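Side-chain contacts in receptor-like protein kinase ANXUR1 (Arabidopsis thaliana, PDB 6FIG), which is a plant cell-surface receptor kinase whose malectin-like ectodomain probably senses extracellular signals during reproduction, and whose kinase domain is expected to phosphorylate proteins on serine or threonine: residues F278-R283 and E343-Q348; Q176-K181 and F370-M375; I318-E323 and K330-Y335. One frame throughout, in Å; residues are numbered along the deposited sequence.

Contact 1: F278-R283 and E343-Q348; sequences FTYILR and EEITLQ. With NAG (2-acetamido-2-deoxy-beta-D-glucopyranose), chain D.
Ile345 reaches across to both Tyr280 and Leu282, and its two branches divide the work. The longer branch goes to the tyrosine. Its CD1 methyl lies 3.6 Å from Tyr280 CG and 3.7 Å from Tyr280 CB, so it meets the root of the ring rather than the hydroxyl end. The approach is oblique to the ring. Ile345 CG1 is anti to the carbonyl carbon (chi1 -75°), and CD1 continues nearly straight (chi2 167°), which carries the methyl across to Tyr280. The shorter branch serves the leucine. Ile345 CG2 sits 3.9 Å from Leu282 CD2, and these two side chains pass each other in opposite directions. Leu347 adds a looser touch, with its CD1 4.4 Å from the same Leu282 CD2.

The strands 278-283 and 344-348 run roughly parallel. Their axes come within 10.4 Å and cross at -29°. They belong to different sheets, so this is the face-to-face packing of a beta sandwich, as expected of a malectin-like domain. Leu282 also packs on Ile334 within its own sheet, while Leu347 touches Trp270 and Leu367.

Farther along the second strand, Gln348 turns to the glycan. Gln348 OE1 is 2.6 Å from O6 of the bound N-acetylglucosamine. The sugar is also hydrogen-bonded to Asn305 OD1. Which acceptor takes the O6 proton is not settled. Gln348 NE2 has a weak bond to Thr269.

No hydrogen bond joins the two segments. The polar end of Tyr280 is satisfied by the backbone oxygen of Asp275. The buried contact therefore rests on apolar packing alone, and the sandwich holds here by the fit of methyl groups and a ring.

Contact 2: Q176-K181 and F370-M375; sequences QTMDAK and FKMDTM
Met372 points its terminal methyl at a backbone carbonyl: CE lies 3.6 Å from Asp179 O. This is the nearest approach between the segments, and it is a methyl-to-oxygen contact in a meeting that has no hydrogen bond across it. Met372 runs out extended as far as SD (chi2 -173°). The chain then bends at the last torsion (chi3 69°), which swings CE to the backbone of 179-180. There CE also packs on Ala180, 4.1 Å from its CA and 4.2 Å from its CB. A carbon next to sulfur is slightly polarised, so the carbonyl may be a mildly favourable neighbour for it.

Met178, one residue before Asp179 on strand 177-179, adds a second touch. Its side chain is bent twice and crosses that of Met372 at a slant, with Met178 CE 4.2 Å from Met372 SD. Two conformers of Met178 are deposited, so this sulfur-methyl touch is doubtful in detail.

The carboxylate of Asp179 does not join in. Its CB points away from Met372, and its OD1 accepts from Lys181 N at 3.1 Å with an N-H...O angle of 162°. The donor comes from above the carboxylate plane. This is an Asx turn. It ties down the backbone just after strand 177-179, beside the place where Met372 CE rests.

Asp373, next along the chain, accepts from Asn184 N, and Lys371 makes a salt bridge with Asp275. Met372 closes the end of strand 363-372, which lies between strands 185-192 and 278-287. Its side chain packs on Leu185 from the first and on Thr279 and Ile281 from the second. Strand 177-179 pairs with 167-170, which runs parallel beside 327-336; the methionine joins strands that are linked through 278-287 and 327-336.

Contact 3: I318-E323 and K330-Y335; sequences IGWTGE and KDYAIY
Lys330 and Trp320 meet through the middle of the lysine chain. Lys330 starts with CG anti to its own backbone nitrogen (chi1 -163°). Its CB lies 3.9 Å from Tyr332 CE2, two residues on in the same strand. CG lies above the plane of that ring at its hydroxyl end, 3.7 Å from Tyr332 CZ. CD makes the contact across: it is 3.8 Å from Trp320 CZ2 and also near CH2. The methylene comes to the six-membered ring obliquely, and the two side chains cross at about a right angle. CE then turns away from the indole. The tip, NZ, is 3.6 Å from Tyr332 CE1, so the ammonium end stays by the tyrosine. Tyr332 adds its own touch, with OH 3.9 Å from Trp320 CH2. That hydroxyl is hydrogen-bonded to Gln309, which also packs on Lys330 and Trp320.

The helix ends right after Trp320 and Thr321, and Gly322 leaves it with positive phi. The short helix 317-321 thus lays its tryptophan against the start of segment 330-335. Strand 327-336, which carries that segment, pairs with strand 278-287 antiparallel and with strand 167-170 parallel.

All three contacts meet through neighbouring strands of the malectin-like domain. Strand 278-287 serves contact 1 and pairs with the strands of both others. Ile281 N lies 2.8 Å from Phe370 O of contact 2, and Leu282 N lies 2.7 Å from Tyr332 O of contact 3. Arg283 NE also makes a 2.8 Å salt bridge to Asp331 OD1. The centre of contact 1 is about 12 Å from that of contact 2 and about 15 Å from that of contact 3; contacts 2 and 3 are about 17 Å apart. Contact 1 alone includes a glycan-pocket residue, Gln348. A calcium ion lies about 12 Å from the side chain of Leu347.

Contact 1: F278-R283 and E343-Q348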
loop_
_atom_site.group_PDB
_atom_site.type_symbol
_atom_site.label_atom_id
_atom_site.label_comp_id
_atom_site.label_asym_id
_atom_site.label_seq_id
_atom_site.Cartn_x
_atom_site.Cartn_y
_atom_site.Cartn_z
ATOM N N PHE A 278 -26.539 -19.631 -10.239
ATOM C CA PHE A 278 -25.777 -18.434 -10.578
ATOM C C PHE A 278 -24.952 -18.708 -11.832
ATOM O O PHE A 278 -24.580 -19.868 -12.122
ATOM C CB PHE A 278 -24.807 -18.035 -9.467
ATOM C CG PHE A 278 -25.461 -17.652 -8.176
ATOM C CD1 PHE A 278 -25.937 -16.356 -7.991
ATOM C CD2 PHE A 278 -25.601 -18.576 -7.144
ATOM C CE1 PHE A 278 -26.528 -15.986 -6.793
ATOM C CE2 PHE A 278 -26.205 -18.210 -5.945
ATOM C CZ PHE A 278 -26.654 -16.905 -5.766
ATOM N N THR A 279 -24.665 -17.637 -12.561
ATOM C CA THR A 279 -23.634 -17.636 -13.575
ATOM C C THR A 279 -22.299 -17.331 -12.921
ATOM O O THR A 279 -22.183 -16.401 -12.101
ATOM C CB THR A 279 -23.937 -16.590 -14.658
ATOM O OG1 THR A 279 -25.177 -16.900 -15.292
ATOM C CG2 THR A 279 -22.837 -16.548 -15.708
ATOM N N TYR A 280 -21.300 -18.129 -13.251
ATOM C CA TYR A 280 -19.929 -17.963 -12.786
ATOM C C TYR A 280 -18.999 -17.565 -13.933
ATOM O O TYR A 280 -19.198 -17.973 -15.085
ATOM C CB TYR A 280 -19.392 -19.253 -12.156
ATOM C CG TYR A 280 -20.133 -19.592 -10.893
ATOM C CD1 TYR A 280 -19.627 -19.193 -9.659
ATOM C CD2 TYR A 280 -21.336 -20.264 -10.933
ATOM C CE1 TYR A 280 -20.314 -19.465 -8.487
ATOM C CE2 TYR A 280 -22.045 -20.530 -9.758
ATOM C CZ TYR A 280 -21.526 -20.108 -8.537
ATOM O OH TYR A 280 -22.198 -20.359 -7.353
ATOM N N ILE A 281 -17.992 -16.769 -13.599
ATOM C CA ILE A 281 -16.931 -16.418 -14.529
ATOM C C ILE A 281 -15.702 -17.161 -14.068
ATOM O O ILE A 281 -15.306 -17.065 -12.907
ATOM C CB ILE A 281 -16.675 -14.901 -14.570
ATOM C CG1 ILE A 281 -17.876 -14.209 -15.187
ATOM C CG2 ILE A 281 -15.409 -14.576 -15.389
ATOM C CD1 ILE A 281 -17.834 -12.711 -15.050
ATOM N N LEU A 282 -15.070 -17.898 -14.986
ATOM C CA LEU A 282 -13.755 -18.472 -14.746
ATOM C C LEU A 282 -12.764 -17.628 -15.517
ATOM O O LEU A 282 -12.885 -17.465 -16.736
ATOM C CB LEU A 282 -13.653 -19.917 -15.229
ATOM C CG LEU A 282 -14.372 -20.975 -14.409
ATOM C CD1 LEU A 282 -15.884 -20.891 -14.610
ATOM C CD2 LEU A 282 -13.850 -22.347 -14.796
ATOM N N ARG A 283 -11.812 -17.079 -14.785
ATOM C CA ARG A 283 -10.707 -16.311 -15.337
ATOM C C ARG A 283 -9.469 -17.181 -15.340
ATOM O O ARG A 283 -8.954 -17.530 -14.288
ATOM C CB ARG A 283 -10.453 -15.052 -14.496
ATOM C CG ARG A 283 -9.303 -14.246 -15.060
ATOM C CD ARG A 283 -9.253 -12.853 -14.479
ATOM N NE ARG A 283 -10.303 -12.077 -15.089
ATOM C CZ ARG A 283 -10.518 -10.791 -14.882
ATOM N NH1 ARG A 283 -9.745 -10.096 -14.031
ATOM N NH2 ARG A 283 -11.479 -10.190 -15.564
ATOM N N GLU A 343 -23.981 -28.343 -8.349
ATOM C CA GLU A 343 -23.155 -27.740 -7.292
ATOM C C GLU A 343 -21.643 -27.816 -7.532
ATOM O O GLU A 343 -20.881 -27.467 -6.629
ATOM C CB GLU A 343 -23.445 -28.313 -5.892
ATOM C CG GLU A 343 -24.905 -28.458 -5.504
ATOM C CD GLU A 343 -25.125 -29.642 -4.573
ATOM O OE1 GLU A 343 -24.393 -29.751 -3.564
ATOM O OE2 GLU A 343 -26.013 -30.469 -4.863
ATOM N N GLU A 344 -21.210 -28.237 -8.727
ATOM C CA GLU A 344 -19.780 -28.257 -9.075
ATOM C C GLU A 344 -19.490 -27.535 -10.382
ATOM O O GLU A 344 -20.324 -27.497 -11.290
ATOM C CB GLU A 344 -19.256 -29.696 -9.175
ATOM C CG GLU A 344 -19.112 -30.399 -7.825
ATOM C CD GLU A 344 -19.068 -31.925 -7.914
ATOM O OE1 GLU A 344 -19.199 -32.493 -9.022
ATOM O OE2 GLU A 344 -18.918 -32.582 -6.855
ATOM N N ILE A 345 -18.301 -26.955 -10.447
ATOM C CA ILE A 345 -17.694 -26.511 -11.688
ATOM C C ILE A 345 -16.464 -27.393 -11.887
ATOM O O ILE A 345 -15.673 -27.587 -10.958
ATOM C CB ILE A 345 -17.307 -25.030 -11.649
ATOM C CG1 ILE A 345 -18.575 -24.170 -11.784
ATOM C CG2 ILE A 345 -16.300 -24.672 -12.758
ATOM C CD1 ILE A 345 -18.348 -22.720 -11.459
ATOM N N THR A 346 -16.340 -27.957 -13.091
ATOM C CA THR A 346 -15.139 -28.693 -13.468
ATOM C C THR A 346 -14.430 -27.937 -14.571
ATOM O O THR A 346 -15.065 -27.392 -15.482
ATOM C CB THR A 346 -15.433 -30.122 -13.954
ATOM O OG1 THR A 346 -16.323 -30.095 -15.080
ATOM C CG2 THR A 346 -16.025 -30.953 -12.831
ATOM N N LEU A 347 -13.108 -27.872 -14.481
ATOM C CA LEU A 347 -12.303 -27.273 -15.542
ATOM C C LEU A 347 -11.392 -28.381 -16.038
ATOM O O LEU A 347 -10.759 -29.041 -15.217
ATOM C CB LEU A 347 -11.492 -26.117 -15.009
ATOM C CG LEU A 347 -10.477 -25.517 -15.970
ATOM C CD1 LEU A 347 -11.158 -24.868 -17.156
ATOM C CD2 LEU A 347 -9.611 -24.502 -15.247
ATOM N N GLN A 348 -11.349 -28.612 -17.355
ATOM C CA GLN A 348 -10.514 -29.703 -17.893
ATOM C C GLN A 348 -9.715 -29.209 -19.065
ATOM O O GLN A 348 -10.203 -28.398 -19.825
ATOM C CB GLN A 348 -11.362 -30.883 -18.322
ATOM C CG GLN A 348 -12.098 -31.530 -17.168
ATOM C CD GLN A 348 -13.024 -32.603 -17.632
ATOM O OE1 GLN A 348 -14.011 -32.325 -18.323
ATOM N NE2 GLN A 348 -12.704 -33.855 -17.298
HETATM C C1 NAG D . -11.617 -34.646 -21.457
HETATM C C2 NAG D . -11.855 -35.943 -22.203
HETATM C C3 NAG D . -13.019 -35.812 -23.179
HETATM C C4 NAG D . -14.230 -35.153 -22.540
HETATM C C5 NAG D . -13.810 -33.830 -21.914
HETATM C C6 NAG D . -14.936 -33.005 -21.299
HETATM C C7 NAG D . -9.801 -37.246 -22.592
HETATM C C8 NAG D . -8.567 -37.351 -23.451
HETATM N N2 NAG D . -10.611 -36.232 -22.908
HETATM O O3 NAG D . -13.379 -37.112 -23.643
HETATM O O4 NAG D . -15.209 -34.882 -23.547
HETATM O O5 NAG D . -12.848 -34.156 -20.920
HETATM O O6 NAG D . -15.442 -33.629 -20.115
HETATM O O7 NAG D . -10.031 -38.040 -21.683
#

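Contact 2: Q176-K181 and F370-M375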
loop_
_atom_site.group_PDB
_atom_site.type_symbol
_atom_site.label_atom_id
_atom_site.label_comp_id
_atom_site.label_asym_id
_atom_site.label_seq_id
_atom_site.Cartn_x
_atom_site.Cartn_y
_atom_site.Cartn_z
ATOM N N GLN A 176 -21.393 -15.245 -27.904
ATOM C CA GLN A 176 -22.359 -14.836 -26.888
ATOM C C GLN A 176 -21.522 -14.512 -25.661
ATOM O O GLN A 176 -20.656 -15.304 -25.296
ATOM C CB GLN A 176 -23.351 -15.951 -26.539
ATOM C CG GLN A 176 -24.392 -16.246 -27.622
ATOM C CD GLN A 176 -25.657 -16.930 -27.097
ATOM O OE1 GLN A 176 -25.839 -17.107 -25.890
ATOM N NE2 GLN A 176 -26.536 -17.310 -28.006
ATOM N N THR A 177 -21.762 -13.349 -25.057
ATOM C CA THR A 177 -21.014 -12.948 -23.860
ATOM C C THR A 177 -21.919 -12.548 -22.729
ATOM O O THR A 177 -23.104 -12.236 -22.915
ATOM C CB THR A 177 -20.054 -11.777 -24.122
ATOM O OG1 THR A 177 -20.795 -10.628 -24.536
ATOM C CG2 THR A 177 -19.027 -12.161 -25.177
ATOM N N MET A 178 -21.317 -12.595 -21.551
ATOM C CA MET A 178 -21.921 -12.104 -20.311
ATOM C C MET A 178 -21.148 -10.851 -19.949
ATOM O O MET A 178 -19.926 -10.856 -19.976
ATOM C CB MET A 178 -21.756 -13.087 -19.139
ATOM C CG MET A 178 -22.654 -14.311 -19.126
ATOM S SD MET A 178 -24.425 -14.024 -19.202
ATOM C CE MET A 178 -24.794 -13.357 -17.580
ATOM N N ASP A 179 -21.858 -9.782 -19.609
ATOM C CA ASP A 179 -21.210 -8.516 -19.206
ATOM C C ASP A 179 -21.023 -8.413 -17.701
ATOM O O ASP A 179 -22.002 -8.360 -16.977
ATOM C CB ASP A 179 -22.018 -7.333 -19.709
ATOM C CG ASP A 179 -21.256 -6.029 -19.630
ATOM O OD1 ASP A 179 -20.075 -6.035 -19.212
ATOM O OD2 ASP A 179 -21.842 -5.007 -20.021
ATOM N N ALA A 180 -19.770 -8.368 -17.234
ATOM C CA ALA A 180 -19.474 -8.254 -15.798
ATOM C C ALA A 180 -19.031 -6.850 -15.402
ATOM O O ALA A 180 -18.819 -6.610 -14.201
ATOM C CB ALA A 180 -18.420 -9.255 -15.388
ATOM N N LYS A 181 -18.950 -5.919 -16.361
ATOM C CA LYS A 181 -18.457 -4.573 -16.058
ATOM C C LYS A 181 -19.195 -3.897 -14.898
ATOM O O LYS A 181 -18.572 -3.211 -14.090
ATOM C CB LYS A 181 -18.495 -3.684 -17.302
ATOM C CG LYS A 181 -18.085 -2.240 -17.096
ATOM C CD LYS A 181 -16.633 -2.130 -16.667
ATOM C CE LYS A 181 -16.214 -0.685 -16.451
ATOM N NZ LYS A 181 -16.410 0.166 -17.642
ATOM N N PHE A 370 -15.463 -16.419 -10.134
ATOM C CA PHE A 370 -16.373 -15.403 -9.563
ATOM C C PHE A 370 -17.837 -15.765 -9.786
ATOM O O PHE A 370 -18.216 -16.209 -10.864
ATOM C CB PHE A 370 -16.129 -14.071 -10.241
ATOM C CG PHE A 370 -14.723 -13.589 -10.115
ATOM C CD1 PHE A 370 -14.281 -12.969 -8.947
ATOM C CD2 PHE A 370 -13.832 -13.753 -11.160
ATOM C CE1 PHE A 370 -12.961 -12.548 -8.838
ATOM C CE2 PHE A 370 -12.522 -13.323 -11.040
ATOM C CZ PHE A 370 -12.097 -12.732 -9.888
ATOM N N LYS A 371 -18.653 -15.581 -8.754
ATOM C CA LYS A 371 -20.114 -15.652 -8.882
ATOM C C LYS A 371 -20.666 -14.310 -9.287
ATOM O O LYS A 371 -20.350 -13.326 -8.639
ATOM C CB LYS A 371 -20.709 -16.029 -7.534
ATOM C CG LYS A 371 -22.205 -16.216 -7.505
ATOM C CD LYS A 371 -22.713 -16.245 -6.068
ATOM C CE LYS A 371 -22.334 -17.520 -5.350
ATOM N NZ LYS A 371 -22.669 -17.400 -3.916
ATOM N N MET A 372 -21.509 -14.263 -10.300
ATOM C CA MET A 372 -22.197 -13.037 -10.674
ATOM C C MET A 372 -23.504 -12.930 -9.903
ATOM O O MET A 372 -24.174 -13.940 -9.658
ATOM C CB MET A 372 -22.521 -13.041 -12.167
ATOM C CG MET A 372 -21.305 -13.166 -13.046
ATOM S SD MET A 372 -21.710 -12.965 -14.786
ATOM C CE MET A 372 -22.124 -11.224 -14.848
ATOM N N ASP A 373 -23.893 -11.705 -9.548
ATOM C CA ASP A 373 -25.168 -11.510 -8.876
ATOM C C ASP A 373 -26.363 -11.758 -9.803
ATOM O O ASP A 373 -26.301 -11.512 -11.012
ATOM C CB ASP A 373 -25.271 -10.153 -8.132
ATOM C CG ASP A 373 -25.213 -8.904 -9.045
ATOM O OD1 ASP A 373 -24.480 -8.862 -10.066
ATOM O OD2 ASP A 373 -25.871 -7.896 -8.656
ATOM N N THR A 374 -27.432 -12.285 -9.207
ATOM C CA THR A 374 -28.741 -12.462 -9.841
ATOM C C THR A 374 -29.766 -11.836 -8.901
ATOM O O THR A 374 -29.785 -12.172 -7.724
ATOM C CB THR A 374 -29.088 -13.951 -10.021
ATOM O OG1 THR A 374 -28.283 -14.498 -11.068
ATOM C CG2 THR A 374 -30.564 -14.149 -10.402
ATOM N N MET A 375 -30.604 -10.950 -9.427
ATOM C CA MET A 375 -31.647 -10.263 -8.635
ATOM C C MET A 375 -31.030 -9.542 -7.407
ATOM O O MET A 375 -31.577 -9.592 -6.308
ATOM C CB MET A 375 -32.770 -11.248 -8.233
ATOM C CG MET A 375 -33.596 -11.828 -9.393
ATOM S SD MET A 375 -34.550 -10.632 -10.369
ATOM C CE MET A 375 -35.502 -9.773 -9.126
#

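Contact 3: I318-E323 and K330-Y335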
loop_
_atom_site.group_PDB
_atom_site.type_symbol
_atom_site.label_atom_id
_atom_site.label_comp_id
_atom_site.label_asym_id
_atom_site.label_seq_id
_atom_site.Cartn_x
_atom_site.Cartn_y
_atom_site.Cartn_z
ATOM N N ILE A 318 1.090 -18.676 -26.871
ATOM C CA ILE A 318 1.835 -17.825 -27.799
ATOM C C ILE A 318 0.961 -17.382 -28.973
ATOM O O ILE A 318 1.082 -16.253 -29.456
ATOM C CB ILE A 318 3.101 -18.513 -28.340
ATOM C CG1 ILE A 318 4.067 -18.887 -27.213
ATOM C CG2 ILE A 318 3.820 -17.605 -29.329
ATOM C CD1 ILE A 318 4.828 -17.745 -26.625
ATOM N N GLY A 319 0.073 -18.260 -29.422
ATOM C CA GLY A 319 -0.933 -17.895 -30.425
ATOM C C GLY A 319 -1.720 -16.661 -30.027
ATOM O O GLY A 319 -1.966 -15.790 -30.850
ATOM N N TRP A 320 -2.110 -16.600 -28.758
ATOM C CA TRP A 320 -2.798 -15.457 -28.189
ATOM C C TRP A 320 -1.913 -14.263 -27.872
ATOM O O TRP A 320 -2.278 -13.136 -28.203
ATOM C CB TRP A 320 -3.493 -15.873 -26.896
ATOM C CG TRP A 320 -4.835 -16.488 -27.066
ATOM C CD1 TRP A 320 -5.795 -16.151 -27.965
ATOM C CD2 TRP A 320 -5.403 -17.480 -26.216
ATOM N NE1 TRP A 320 -6.936 -16.898 -27.737
ATOM C CE2 TRP A 320 -6.715 -17.716 -26.661
ATOM C CE3 TRP A 320 -4.922 -18.196 -25.130
ATOM C CZ2 TRP A 320 -7.546 -18.673 -26.066
ATOM C CZ3 TRP A 320 -5.751 -19.117 -24.523
ATOM C CH2 TRP A 320 -7.045 -19.342 -24.991
ATOM N N THR A 321 -0.760 -14.477 -27.235
ATOM C CA THR A 321 0.053 -13.335 -26.743
ATOM C C THR A 321 1.057 -12.791 -27.743
ATOM O O THR A 321 1.455 -11.623 -27.646
ATOM C CB THR A 321 0.821 -13.692 -25.468
ATOM O OG1 THR A 321 1.794 -14.695 -25.763
ATOM C CG2 THR A 321 -0.112 -14.196 -24.411
ATOM N N GLY A 322 1.508 -13.636 -28.660
ATOM C CA GLY A 322 2.526 -13.280 -29.629
ATOM C C GLY A 322 3.955 -13.501 -29.167
ATOM O O GLY A 322 4.837 -13.478 -29.994
ATOM N N GLU A 323 4.209 -13.726 -27.875
ATOM C CA GLU A 323 5.580 -13.842 -27.386
ATOM C C GLU A 323 5.668 -14.531 -26.031
ATOM O O GLU A 323 4.805 -14.370 -25.160
ATOM C CB GLU A 323 6.250 -12.453 -27.277
ATOM C CG GLU A 323 7.779 -12.482 -27.233
ATOM C CD GLU A 323 8.426 -11.113 -27.026
ATOM O OE1 GLU A 323 7.741 -10.061 -27.069
ATOM O OE2 GLU A 323 9.648 -11.096 -26.789
ATOM N N LYS A 330 -8.118 -15.095 -19.889
ATOM C CA LYS A 330 -9.340 -15.210 -20.646
ATOM C C LYS A 330 -10.477 -15.534 -19.702
ATOM O O LYS A 330 -10.342 -16.398 -18.858
ATOM C CB LYS A 330 -9.255 -16.283 -21.710
ATOM C CG LYS A 330 -10.362 -16.099 -22.750
ATOM C CD LYS A 330 -9.875 -16.417 -24.159
ATOM C CE LYS A 330 -10.897 -15.992 -25.200
ATOM N NZ LYS A 330 -12.123 -16.836 -25.200
ATOM N N ASP A 331 -11.589 -14.827 -19.876
ATOM C CA ASP A 331 -12.780 -15.042 -19.056
ATOM C C ASP A 331 -13.840 -15.876 -19.796
ATOM O O ASP A 331 -14.205 -15.583 -20.933
ATOM C CB ASP A 331 -13.407 -13.698 -18.669
ATOM C CG ASP A 331 -12.615 -12.952 -17.643
ATOM O OD1 ASP A 331 -11.750 -13.514 -16.963
ATOM O OD2 ASP A 331 -12.940 -11.749 -17.473
ATOM N N TYR A 332 -14.359 -16.880 -19.104
ATOM C CA TYR A 332 -15.452 -17.722 -19.613
ATOM C C TYR A 332 -16.585 -17.717 -18.601
ATOM O O TYR A 332 -16.324 -17.694 -17.401
ATOM C CB TYR A 332 -14.960 -19.159 -19.774
ATOM C CG TYR A 332 -13.771 -19.303 -20.694
ATOM C CD1 TYR A 332 -13.948 -19.413 -22.064
ATOM C CD2 TYR A 332 -12.480 -19.314 -20.188
ATOM C CE1 TYR A 332 -12.853 -19.542 -22.918
ATOM C CE2 TYR A 332 -11.384 -19.452 -21.031
ATOM C CZ TYR A 332 -11.583 -19.569 -22.382
ATOM O OH TYR A 332 -10.470 -19.690 -23.174
ATOM N N ALA A 333 -17.812 -17.751 -19.081
ATOM C CA ALA A 333 -18.993 -17.742 -18.216
ATOM C C ALA A 333 -19.813 -19.011 -18.388
ATOM O O ALA A 333 -19.971 -19.526 -19.507
ATOM C CB ALA A 333 -19.852 -16.518 -18.492
ATOM N N ILE A 334 -20.352 -19.509 -17.276
ATOM C CA ILE A 334 -21.189 -20.706 -17.264
ATOM C C ILE A 334 -22.298 -20.544 -16.225
ATOM O O ILE A 334 -21.991 -20.226 -15.067
ATOM C CB ILE A 334 -20.351 -21.995 -16.958
ATOM C CG1 ILE A 334 -21.216 -23.264 -17.019
ATOM C CG2 ILE A 334 -19.562 -21.941 -15.666
ATOM C CD1 ILE A 334 -20.956 -24.117 -18.219
ATOM N N TYR A 335 -23.539 -20.803 -16.640
ATOM C CA TYR A 335 -24.655 -20.898 -15.712
ATOM C C TYR A 335 -24.684 -22.297 -15.135
ATOM O O TYR A 335 -24.662 -23.282 -15.890
ATOM C CB TYR A 335 -25.991 -20.580 -16.380
ATOM C CG TYR A 335 -27.152 -20.617 -15.403
ATOM C CD1 TYR A 335 -27.244 -19.689 -14.364
ATOM C CD2 TYR A 335 -28.147 -21.583 -15.496
ATOM C CE1 TYR A 335 -28.280 -19.735 -13.464
ATOM C CE2 TYR A 335 -29.198 -21.623 -14.597
ATOM C CZ TYR A 335 -29.259 -20.686 -13.579
ATOM O OH TYR A 335 -30.296 -20.709 -12.679
#